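Local coordinates for protein M157 (Murid herpesvirus 1, PDB 2NYK) that serves as an MHC class I-like viral ligand for Ly49 receptors of natural killer cells, at residues A175-F184 with V243-T254. The protein carries 1 engineered substitution. Sequence-based numbering, arbitrary orientation.
Sequences AYMNATEVEF and VTSSLGWKGVVT. With FUC (alpha-L-fucopyranose), chain B; NAG (2-acetamido-2-deoxy-beta-D-glucopyranose), chain C; NAG (2-acetamido-2-deoxy-beta-D-glucopyranose), chain D.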
ATOM      1  N   ALA A 175       4.759  11.410   2.464  1.00 25.41           N
ATOM      2  CA  ALA A 175       4.573  10.787   3.770  1.00 25.58           C
ATOM      3  C   ALA A 175       5.258  11.599   4.873  1.00 25.88           C
ATOM      4  O   ALA A 175       5.084  11.316   6.061  1.00 25.64           O
ATOM      5  CB  ALA A 175       5.130   9.366   3.735  1.00 25.02           C
ATOM      6  N   TYR A 176       6.033  12.607   4.482  1.00 27.11           N
ATOM      7  CA  TYR A 176       6.727  13.468   5.452  1.00 28.04           C
ATOM      8  C   TYR A 176       5.739  14.194   6.342  1.00 28.28           C
ATOM      9  O   TYR A 176       4.597  14.430   5.952  1.00 27.53           O
ATOM     10  CB  TYR A 176       7.625  14.487   4.739  1.00 28.99           C
ATOM     11  CG  TYR A 176       8.843  13.888   4.066  1.00 30.72           C
ATOM     12  CD1 TYR A 176       9.163  12.548   4.236  1.00 33.14           C
ATOM     13  CD2 TYR A 176       9.679  14.668   3.287  1.00 32.40           C
ATOM     14  CE1 TYR A 176      10.276  11.991   3.628  1.00 34.49           C
ATOM     15  CE2 TYR A 176      10.801  14.124   2.678  1.00 36.57           C
ATOM     16  CZ  TYR A 176      11.090  12.782   2.856  1.00 36.30           C
ATOM     17  OH  TYR A 176      12.201  12.229   2.265  1.00 40.18           O
ATOM     18  N   MET A 177       6.183  14.559   7.544  1.00 28.68           N
ATOM     19  CA  MET A 177       5.334  15.266   8.490  1.00 29.44           C
ATOM     20  C   MET A 177       4.762  16.560   7.893  1.00 29.22           C
ATOM     21  O   MET A 177       3.583  16.865   8.053  1.00 29.02           O
ATOM     22  CB  MET A 177       6.128  15.569   9.767  1.00 30.31           C
ATOM     23  CG  MET A 177       5.295  15.990  10.959  1.00 31.74           C
ATOM     24  SD  MET A 177       6.321  16.522  12.344  1.00 36.47           S
ATOM     25  CE  MET A 177       7.352  15.082  12.637  1.00 34.42           C
ATOM     26  N   ASN A 178       5.605  17.303   7.194  1.00 30.13           N
ATOM     27  CA  ASN A 178       5.202  18.594   6.637  1.00 32.05           C
ATOM     28  C   ASN A 178       4.320  18.503   5.380  1.00 31.56           C
ATOM     29  O   ASN A 178       3.978  19.524   4.811  1.00 31.94           O
ATOM     30  CB  ASN A 178       6.423  19.498   6.386  1.00 32.77           C
ATOM     31  CG  ASN A 178       7.465  18.863   5.466  1.00 36.91           C
ATOM     32  OD1 ASN A 178       7.226  17.816   4.845  1.00 37.99           O
ATOM     33  ND2 ASN A 178       8.630  19.517   5.368  1.00 43.05           N
ATOM     34  N   ALA A 179       3.957  17.285   4.973  1.00 31.40           N
ATOM     35  CA  ALA A 179       3.032  17.052   3.843  1.00 31.19           C
ATOM     36  C   ALA A 179       1.729  16.463   4.375  1.00 31.02           C
ATOM     37  O   ALA A 179       0.793  16.162   3.623  1.00 30.54           O
ATOM     38  CB  ALA A 179       3.677  16.134   2.808  1.00 30.84           C
ATOM     39  N   THR A 180       1.667  16.344   5.697  1.00 30.10           N
ATOM     40  CA  THR A 180       0.537  15.736   6.390  1.00 30.82           C
ATOM     41  C   THR A 180      -0.417  16.815   6.924  1.00 30.87           C
ATOM     42  O   THR A 180       0.012  17.733   7.627  1.00 31.70           O
ATOM     43  CB  THR A 180       1.045  14.837   7.538  1.00 31.31           C
ATOM     44  OG1 THR A 180       2.017  13.915   7.014  1.00 29.44           O
ATOM     45  CG2 THR A 180      -0.109  14.071   8.178  1.00 30.70           C
ATOM     46  N   GLU A 181      -1.697  16.736   6.567  1.00 29.89           N
ATOM     47  CA  GLU A 181      -2.646  17.774   6.983  1.00 30.46           C
ATOM     48  C   GLU A 181      -3.472  17.258   8.143  1.00 31.24           C
ATOM     49  O   GLU A 181      -3.838  16.103   8.136  1.00 30.79           O
ATOM     50  CB  GLU A 181      -3.529  18.190   5.817  1.00 29.49           C
ATOM     51  CG  GLU A 181      -2.708  18.680   4.607  1.00 29.58           C
ATOM     52  CD  GLU A 181      -3.524  18.834   3.339  1.00 28.83           C
ATOM     53  OE1 GLU A 181      -4.582  18.171   3.203  1.00 28.74           O
ATOM     54  OE2 GLU A 181      -3.110  19.644   2.481  1.00 27.78           O
ATOM     55  N   VAL A 182      -3.748  18.122   9.130  1.00 32.87           N
ATOM     56  CA  VAL A 182      -4.440  17.746  10.376  1.00 33.93           C
ATOM     57  C   VAL A 182      -5.496  18.778  10.802  1.00 35.26           C
ATOM     58  O   VAL A 182      -5.191  19.950  11.004  1.00 35.24           O
ATOM     59  CB  VAL A 182      -3.432  17.478  11.527  1.00 34.01           C
ATOM     60  CG1 VAL A 182      -4.154  17.039  12.807  1.00 33.02           C
ATOM     61  CG2 VAL A 182      -2.426  16.419  11.103  1.00 33.76           C
ATOM     62  N   GLU A 183      -6.742  18.322  10.898  1.00 36.60           N
ATOM     63  CA  GLU A 183      -7.859  19.119  11.373  1.00 37.83           C
ATOM     64  C   GLU A 183      -8.210  18.622  12.766  1.00 39.29           C
ATOM     65  O   GLU A 183      -8.818  17.550  12.922  1.00 39.19           O
ATOM     66  CB  GLU A 183      -9.055  18.978  10.432  1.00 37.98           C
ATOM     67  CG  GLU A 183      -8.759  19.460   9.008  1.00 39.42           C
ATOM     68  CD  GLU A 183      -9.745  18.959   7.980  1.00 41.98           C
ATOM     69  OE1 GLU A 183      -9.782  17.744   7.696  1.00 42.27           O
ATOM     70  OE2 GLU A 183     -10.482  19.792   7.418  1.00 45.84           O
ATOM     71  N   PHE A 184      -7.790  19.394  13.773  1.00 39.70           N
ATOM     72  CA  PHE A 184      -7.964  19.026  15.172  1.00 40.51           C
ATOM     73  C   PHE A 184      -8.741  20.142  15.871  1.00 41.45           C
ATOM     74  O   PHE A 184      -8.194  21.222  16.144  1.00 40.93           O
ATOM     75  CB  PHE A 184      -6.599  18.766  15.830  1.00 40.00           C
ATOM     76  CG  PHE A 184      -6.676  18.322  17.275  1.00 41.27           C
ATOM     77  CD1 PHE A 184      -7.690  17.480  17.721  1.00 39.65           C
ATOM     78  CD2 PHE A 184      -5.699  18.727  18.184  1.00 42.59           C
ATOM     79  CE1 PHE A 184      -7.747  17.078  19.049  1.00 40.85           C
ATOM     80  CE2 PHE A 184      -5.746  18.333  19.519  1.00 41.93           C
ATOM     81  CZ  PHE A 184      -6.770  17.500  19.951  1.00 42.11           C
ATOM     82  N   VAL A 243       0.320  11.991  15.573  1.00 33.33           N
ATOM     83  CA  VAL A 243       0.386  11.296  14.313  1.00 31.95           C
ATOM     84  C   VAL A 243       1.698  10.555  14.258  1.00 31.39           C
ATOM     85  O   VAL A 243       2.753  11.161  14.303  1.00 30.39           O
ATOM     86  CB  VAL A 243       0.312  12.262  13.127  1.00 32.13           C
ATOM     87  CG1 VAL A 243       0.362  11.481  11.824  1.00 30.92           C
ATOM     88  CG2 VAL A 243      -0.946  13.136  13.212  1.00 30.60           C
ATOM     89  N   THR A 244       1.621   9.236  14.128  1.00 31.54           N
ATOM     90  CA  THR A 244       2.817   8.406  14.084  1.00 32.19           C
ATOM     91  C   THR A 244       2.875   7.694  12.748  1.00 32.60           C
ATOM     92  O   THR A 244       1.942   6.972  12.377  1.00 32.37           O
ATOM     93  CB  THR A 244       2.852   7.373  15.258  1.00 32.50           C
ATOM     94  OG1 THR A 244       2.552   8.041  16.494  1.00 32.31           O
ATOM     95  CG2 THR A 244       4.219   6.692  15.353  1.00 31.89           C
ATOM     96  N   SER A 245       3.983   7.904  12.045  1.00 33.03           N
ATOM     97  CA  SER A 245       4.208   7.356  10.714  1.00 33.44           C
ATOM     98  C   SER A 245       5.131   6.129  10.693  1.00 34.36           C
ATOM     99  O   SER A 245       6.157   6.096  11.373  1.00 33.67           O
ATOM    100  CB  SER A 245       4.792   8.438   9.818  1.00 32.93           C
ATOM    101  OG  SER A 245       5.118   7.911   8.551  1.00 30.97           O
ATOM    102  N   SER A 246       4.758   5.139   9.878  1.00 35.42           N
ATOM    103  CA  SER A 246       5.606   3.965   9.588  1.00 37.00           C
ATOM    104  C   SER A 246       6.975   4.382   9.051  1.00 37.31           C
ATOM    105  O   SER A 246       7.950   3.637   9.159  1.00 37.14           O
ATOM    106  CB  SER A 246       4.930   3.067   8.560  1.00 36.57           C
ATOM    107  OG  SER A 246       3.873   2.350   9.189  1.00 41.11           O
ATOM    108  N   LEU A 247       7.029   5.579   8.478  1.00 37.93           N
ATOM    109  CA  LEU A 247       8.250   6.144   7.925  1.00 38.73           C
ATOM    110  C   LEU A 247       9.281   6.393   9.027  1.00 39.11           C
ATOM    111  O   LEU A 247      10.468   6.522   8.749  1.00 40.06           O
ATOM    112  CB  LEU A 247       7.917   7.436   7.165  1.00 39.01           C
ATOM    113  CG  LEU A 247       8.854   7.943   6.071  1.00 39.71           C
ATOM    114  CD1 LEU A 247       8.890   6.996   4.887  1.00 41.94           C
ATOM    115  CD2 LEU A 247       8.424   9.319   5.634  1.00 40.86           C
ATOM    116  N   GLY A 248       8.814   6.432  10.274  1.00 38.96           N
ATOM    117  CA  GLY A 248       9.676   6.561  11.436  1.00 38.61           C
ATOM    118  C   GLY A 248       9.605   7.908  12.136  1.00 38.53           C
ATOM    119  O   GLY A 248      10.596   8.346  12.720  1.00 39.23           O
ATOM    120  N   TRP A 249       8.446   8.568  12.090  1.00 37.54           N
ATOM    121  CA  TRP A 249       8.276   9.853  12.762  1.00 36.63           C
ATOM    122  C   TRP A 249       6.986   9.978  13.561  1.00 37.11           C
ATOM    123  O   TRP A 249       6.001   9.270  13.306  1.00 36.71           O
ATOM    124  CB  TRP A 249       8.446  11.035  11.785  1.00 36.88           C
ATOM    125  CG  TRP A 249       7.386  11.164  10.687  1.00 34.11           C
ATOM    126  CD1 TRP A 249       7.514  10.785   9.384  1.00 34.27           C
ATOM    127  CD2 TRP A 249       6.073  11.744  10.808  1.00 33.49           C
ATOM    128  NE1 TRP A 249       6.360  11.088   8.679  1.00 32.47           N
ATOM    129  CE2 TRP A 249       5.463  11.678   9.530  1.00 33.08           C
ATOM    130  CE3 TRP A 249       5.352  12.313  11.865  1.00 33.25           C
ATOM    131  CZ2 TRP A 249       4.163  12.145   9.292  1.00 31.30           C
ATOM    132  CZ3 TRP A 249       4.055  12.773  11.625  1.00 33.40           C
ATOM    133  CH2 TRP A 249       3.480  12.684  10.350  1.00 30.84           C
ATOM    134  N   LYS A 250       7.005  10.893  14.530  1.00 37.71           N
ATOM    135  CA  LYS A 250       5.849  11.182  15.384  1.00 38.30           C
ATOM    136  C   LYS A 250       5.716  12.684  15.558  1.00 38.33           C
ATOM    137  O   LYS A 250       6.698  13.371  15.810  1.00 38.89           O
ATOM    138  CB  LYS A 250       5.972  10.480  16.737  1.00 38.38           C
ATOM    139  CG  LYS A 250       4.668  10.403  17.514  1.00 39.56           C
ATOM    140  CD  LYS A 250       4.741   9.409  18.676  1.00 40.74           C
ATOM    141  CE  LYS A 250       3.461   9.474  19.490  1.00 41.15           C
ATOM    142  NZ  LYS A 250       3.380   8.390  20.511  1.00 42.96           N
ATOM    143  N   GLY A 251       4.505  13.199  15.382  1.00 38.47           N
ATOM    144  CA  GLY A 251       4.269  14.633  15.493  1.00 37.91           C
ATOM    145  C   GLY A 251       3.007  14.893  16.276  1.00 37.85           C
ATOM    146  O   GLY A 251       2.203  13.981  16.483  1.00 38.68           O
ATOM    147  N   VAL A 252       2.825  16.139  16.697  1.00 38.10           N
ATOM    148  CA  VAL A 252       1.665  16.533  17.493  1.00 38.37           C
ATOM    149  C   VAL A 252       0.992  17.768  16.912  1.00 37.87           C
ATOM    150  O   VAL A 252       1.650  18.656  16.392  1.00 37.78           O
ATOM    151  CB  VAL A 252       2.049  16.833  18.963  1.00 38.44           C
ATOM    152  CG1 VAL A 252       0.809  16.915  19.839  1.00 39.48           C
ATOM    153  CG2 VAL A 252       2.943  15.750  19.491  1.00 40.14           C
ATOM    154  N   VAL A 253      -0.331  17.792  17.006  1.00 38.43           N
ATOM    155  CA  VAL A 253      -1.118  18.979  16.739  1.00 39.27           C
ATOM    156  C   VAL A 253      -1.858  19.320  18.028  1.00 40.39           C
ATOM    157  O   VAL A 253      -2.576  18.484  18.609  1.00 39.40           O
ATOM    158  CB  VAL A 253      -2.082  18.788  15.554  1.00 39.47           C
ATOM    159  CG1 VAL A 253      -3.036  19.975  15.432  1.00 38.08           C
ATOM    160  CG2 VAL A 253      -1.275  18.622  14.250  1.00 39.98           C
ATOM    161  N   THR A 254      -1.642  20.558  18.473  1.00 41.22           N
ATOM    162  CA  THR A 254      -2.181  21.048  19.740  1.00 42.55           C
ATOM    163  C   THR A 254      -2.094  22.578  19.798  1.00 42.51           C
ATOM    164  O   THR A 254      -1.137  23.169  19.273  1.00 42.77           O
ATOM    165  CB  THR A 254      -1.459  20.405  20.964  1.00 42.74           C
ATOM    166  OG1 THR A 254      -2.073  20.860  22.185  1.00 44.30           O
ATOM    167  CG2 THR A 254       0.052  20.719  20.965  1.00 43.31           C
TER
HETATM  168  C1  FUC B   3      11.781  15.278   8.208  1.00 60.22           C
HETATM  169  C2  FUC B   3      10.584  14.742   8.997  1.00 60.80           C
HETATM  170  C3  FUC B   3       9.706  13.919   8.053  1.00 60.47           C
HETATM  171  C4  FUC B   3      10.523  12.744   7.506  1.00 60.66           C
HETATM  172  C5  FUC B   3      11.796  13.277   6.820  1.00 60.67           C
HETATM  173  C6  FUC B   3      12.726  12.155   6.361  1.00 60.05           C
HETATM  174  O2  FUC B   3       9.837  15.796   9.566  1.00 62.13           O
HETATM  175  O3  FUC B   3       8.516  13.506   8.707  1.00 60.93           O
HETATM  176  O4  FUC B   3      10.854  11.850   8.546  1.00 61.13           O
HETATM  177  O5  FUC B   3      12.515  14.184   7.665  1.00 60.64           O
HETATM  178  C1  NAG C   1       9.725  18.788   4.737  1.00 50.40           C
HETATM  179  C2  NAG C   1      10.579  19.898   4.091  1.00 54.58           C
HETATM  180  C3  NAG C   1      11.908  19.339   3.560  1.00 55.95           C
HETATM  181  C4  NAG C   1      12.666  18.554   4.643  1.00 57.63           C
HETATM  182  C5  NAG C   1      11.712  17.544   5.304  1.00 56.21           C
HETATM  183  C6  NAG C   1      12.341  16.855   6.515  1.00 56.95           C
HETATM  184  C7  NAG C   1       9.412  21.837   3.195  1.00 56.62           C
HETATM  185  C8  NAG C   1       8.353  22.285   2.230  1.00 56.36           C
HETATM  186  N2  NAG C   1       9.876  20.597   3.019  1.00 55.32           N
HETATM  187  O3  NAG C   1      12.712  20.386   3.058  1.00 55.26           O
HETATM  188  O4  NAG C   1      13.765  17.899   4.033  1.00 61.12           O
HETATM  189  O5  NAG C   1      10.518  18.178   5.743  1.00 52.94           O
HETATM  190  O6  NAG C   1      11.299  16.232   7.232  1.00 58.55           O
HETATM  191  O7  NAG C   1       9.802  22.600   4.092  1.00 57.36           O
HETATM  192  C1  NAG D   2      15.016  18.143   4.713  1.00 64.90           C
HETATM  193  C2  NAG D   2      15.997  17.053   4.278  1.00 66.45           C
HETATM  194  C3  NAG D   2      17.414  17.302   4.805  1.00 67.75           C
HETATM  195  C4  NAG D   2      17.837  18.755   4.588  1.00 68.65           C
HETATM  196  C5  NAG D   2      16.769  19.697   5.157  1.00 68.54           C
HETATM  197  C6  NAG D   2      17.166  21.166   4.970  1.00 68.58           C
HETATM  198  C7  NAG D   2      15.434  14.721   3.844  1.00 68.38           C
HETATM  199  C8  NAG D   2      16.472  13.619   3.989  1.00 68.99           C
HETATM  200  N2  NAG D   2      15.516  15.744   4.699  1.00 67.56           N
HETATM  201  O3  NAG D   2      18.316  16.447   4.132  1.00 67.61           O
HETATM  202  O4  NAG D   2      19.114  18.980   5.164  1.00 70.33           O
HETATM  203  O5  NAG D   2      15.550  19.432   4.466  1.00 66.91           O
HETATM  204  O6  NAG D   2      16.084  21.889   4.399  1.00 69.62           O
HETATM  205  O7  NAG D   2      14.563  14.649   2.966  1.00 68.43           O
HETATM  206  O   HOH W   1       3.266   9.160   6.886  1.00 24.71           O
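The indole of Trp-249 lies flat beneath Met-177, whose CB stands directly over the six-membered ring, 3.7 Å from its centroid, in a CH-pi contact. The Met-177 chain is bent at its thioether (chi3 -57°), which turns CE back onto the ring rim, 3.5 Å from Trp-249 CE3, while SD keeps an oblique Met-aromatic position. On the opposite face sits Ser-245 CB. A chi1 of 66° sets Trp-249 CG between its own backbone N and carbonyl carbon, and chi2 of -101° then turns the NE1 edge to Ala-175; NE1 donates in the ring plane to Ala-175 O over 2.9 Å, a somewhat bent bond. A water donates to the same carbonyl and also meets Ser-245 OG. Thr-180 OG1 borders the ring at CZ2 and donates to Tyr-176 O, which takes Ala-179 N from its other face. The segments join the end of the link from helix 157-173, and strand 181-186 after it, to the hairpin of strands 241-245 and 249-253 in an immunoglobulin-like sandwich, as in the alpha3 domain of MHC class I; the hairpin turns through a G1 beta bulge at Gly-248 and Trp-249. Farther along strands 181-186 and 249-253, Val-182 CG1 and Val-253 CG2 meet tip to tip at 3.6 Å, and Phe-184 CB touches Val-253 CG1 at 3.8 Å. At the outer end, Leu-247 CD2 abuts the edge of the Tyr-176 ring, 3.6 Å from CD1. One face of that ring carries the fucose of the Asn-178 glycan; the fucose O3 also lies over the Trp-249 indole, on the face that Met-177 covers, and accepts from Met-177 N at 2.8 Å.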